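Local structure of putative oxidoreductase (Gluconobacter oxydans, 3WJ7) at residues A[17-22]-A[41-46]. The protein is a putative oxidoreductase of the short-chain dehydrogenase/reductase family, which probably uses a nicotinamide coenzyme to reduce its substrate. Residues are numbered along the deposited sequence; the frame is centred on the assembly and turned at random.
Sequences LVTGAT and RLLVRP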
loop_
_atom_site.group_PDB
_atom_site.type_symbol
_atom_site.label_atom_id
_atom_site.label_comp_id
_atom_site.label_asym_id
_atom_site.label_seq_id
_atom_site.Cartn_x
_atom_site.Cartn_y
_atom_site.Cartn_z
ATOM N N LEU A 17 -23.394 17.124 -17.765
ATOM C CA LEU A 17 -22.827 15.785 -17.482
ATOM C C LEU A 17 -22.598 15.634 -15.979
ATOM O O LEU A 17 -21.914 16.464 -15.389
ATOM C CB LEU A 17 -21.507 15.562 -18.240
ATOM C CG LEU A 17 -20.649 14.294 -17.952
ATOM C CD1 LEU A 17 -21.301 13.006 -18.451
ATOM C CD2 LEU A 17 -19.270 14.408 -18.584
ATOM N N VAL A 18 -23.170 14.604 -15.352
ATOM C CA VAL A 18 -22.807 14.290 -13.963
ATOM C C VAL A 18 -22.131 12.951 -13.898
ATOM O O VAL A 18 -22.552 12.046 -14.578
ATOM C CB VAL A 18 -23.964 14.414 -12.916
ATOM C CG1 VAL A 18 -25.296 14.846 -13.507
ATOM C CG2 VAL A 18 -24.065 13.176 -12.034
ATOM N N THR A 19 -21.046 12.834 -13.141
ATOM C CA THR A 19 -20.373 11.547 -12.980
ATOM C C THR A 19 -20.741 11.073 -11.609
ATOM O O THR A 19 -21.265 11.865 -10.835
ATOM C CB THR A 19 -18.852 11.672 -12.977
ATOM O OG1 THR A 19 -18.444 12.404 -11.810
ATOM C CG2 THR A 19 -18.371 12.351 -14.244
ATOM N N GLY A 20 -20.448 9.809 -11.282
ATOM C CA GLY A 20 -20.828 9.263 -9.998
ATOM C C GLY A 20 -22.323 9.227 -9.669
ATOM O O GLY A 20 -22.694 9.170 -8.497
ATOM N N ALA A 21 -23.185 9.179 -10.689
ATOM C CA ALA A 21 -24.620 9.281 -10.491
ATOM C C ALA A 21 -25.287 8.066 -9.863
ATOM O O ALA A 21 -26.413 8.179 -9.377
ATOM C CB ALA A 21 -25.295 9.627 -11.795
ATOM N N THR A 22 -24.621 6.913 -9.862
ATOM C CA THR A 22 -25.154 5.712 -9.174
ATOM C C THR A 22 -24.903 5.754 -7.656
ATOM O O THR A 22 -25.525 5.014 -6.901
ATOM C CB THR A 22 -24.557 4.428 -9.763
ATOM O OG1 THR A 22 -23.121 4.478 -9.654
ATOM C CG2 THR A 22 -24.876 4.352 -11.249
ATOM N N ARG A 41 -26.734 13.959 -18.958
ATOM C CA ARG A 41 -26.013 12.786 -19.423
ATOM C C ARG A 41 -25.271 12.191 -18.189
ATOM O O ARG A 41 -24.679 12.905 -17.387
ATOM C CB ARG A 41 -25.061 13.145 -20.579
ATOM C CG ARG A 41 -24.246 11.952 -21.125
ATOM C CD ARG A 41 -23.303 12.328 -22.281
ATOM N NE ARG A 41 -24.040 12.940 -23.370
ATOM C CZ ARG A 41 -23.556 13.794 -24.257
ATOM N NH1 ARG A 41 -22.287 14.189 -24.222
ATOM N NH2 ARG A 41 -24.379 14.290 -25.175
ATOM N N LEU A 42 -25.311 10.889 -18.012
ATOM C CA LEU A 42 -24.766 10.314 -16.791
ATOM C C LEU A 42 -23.608 9.420 -17.183
ATOM O O LEU A 42 -23.796 8.505 -17.949
ATOM C CB LEU A 42 -25.858 9.536 -16.045
ATOM C CG LEU A 42 -27.142 10.332 -15.711
ATOM C CD1 LEU A 42 -28.162 9.497 -14.970
ATOM C CD2 LEU A 42 -26.910 11.627 -14.952
ATOM N N LEU A 43 -22.402 9.704 -16.717
ATOM C CA LEU A 43 -21.302 8.808 -17.004
ATOM C C LEU A 43 -21.417 7.654 -16.027
ATOM O O LEU A 43 -21.627 7.875 -14.836
ATOM C CB LEU A 43 -19.953 9.502 -16.854
ATOM C CG LEU A 43 -18.722 8.680 -17.232
ATOM C CD1 LEU A 43 -18.462 8.660 -18.746
ATOM C CD2 LEU A 43 -17.487 9.191 -16.491
ATOM N N VAL A 44 -21.340 6.437 -16.553
ATOM C CA VAL A 44 -21.327 5.207 -15.746
ATOM C C VAL A 44 -20.205 4.270 -16.207
ATOM O O VAL A 44 -19.747 4.363 -17.366
ATOM C CB VAL A 44 -22.637 4.430 -15.899
ATOM C CG1 VAL A 44 -23.816 5.231 -15.350
ATOM C CG2 VAL A 44 -22.842 4.047 -17.367
ATOM N N ARG A 45 -19.781 3.382 -15.300
ATOM C CA ARG A 45 -18.752 2.364 -15.570
ATOM C C ARG A 45 -19.273 1.159 -16.389
ATOM O O ARG A 45 -20.459 0.814 -16.296
ATOM C CB ARG A 45 -18.139 1.870 -14.256
ATOM C CG ARG A 45 -16.814 2.525 -13.868
ATOM C CD ARG A 45 -16.104 1.726 -12.765
ATOM N NE ARG A 45 -14.986 2.440 -12.128
ATOM C CZ ARG A 45 -15.101 3.296 -11.104
ATOM N NH1 ARG A 45 -16.294 3.574 -10.578
ATOM N NH2 ARG A 45 -14.018 3.888 -10.606
ATOM N N PRO A 46 -18.385 0.524 -17.202
ATOM C CA PRO A 46 -18.681 -0.768 -17.871
ATOM C C PRO A 46 -19.380 -1.786 -16.945
ATOM O O PRO A 46 -20.343 -2.444 -17.357
ATOM C CB PRO A 46 -17.285 -1.283 -18.292
ATOM C CG PRO A 46 -16.361 -0.093 -18.250
ATOM C CD PRO A 46 -17.098 1.091 -17.664
#
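Leu17 lays its CD1 branch against the backbone of the neighbouring strand, 3.5 Å from Arg41 O and between Arg41 CG and Leu43 CB, each 4.1 Å away. The two strands, 15-18 and 39-44, are joined through helix 24-35 as the first beta-alpha-beta unit of a Rossmann fold, and they run parallel. Two backbone hydrogen bonds join 17-22 to 41-44, continuing the ladder begun by Arg41 with Thr16: Val18 N gives to Arg41 O at 3.1 Å, and Leu43 N gives to Val18 O at 3.2 Å. CG of Leu17, anti to its own N (chi1 172°), sets the isobutyl group on the face where helix 71-75 packs, with Leu75 against Leu17 and Ala74 against Leu43. Arg41 begins on this same face, but its guanidinium leads off to a salt bridge with Glu59 and to the carbonyls of Lys76 and Ala74. On the other face Val18 and Leu42 lie side by side. Gly20 to Thr22 lead into helix 24-35; Thr19 starts the TGxxGxxG glycine-rich loop, which in this family wraps the coenzyme pyrophosphate. Thr19 OG1 is hydrogen-bonded to His83 ND1 and Val84 N, leaving its methyl CG2 4.0 Å from CD2 of Leu43. CD2 of Leu42 touches both Val18 CG1, at 3.9 Å, and Ala21 CB, at 4.1 Å.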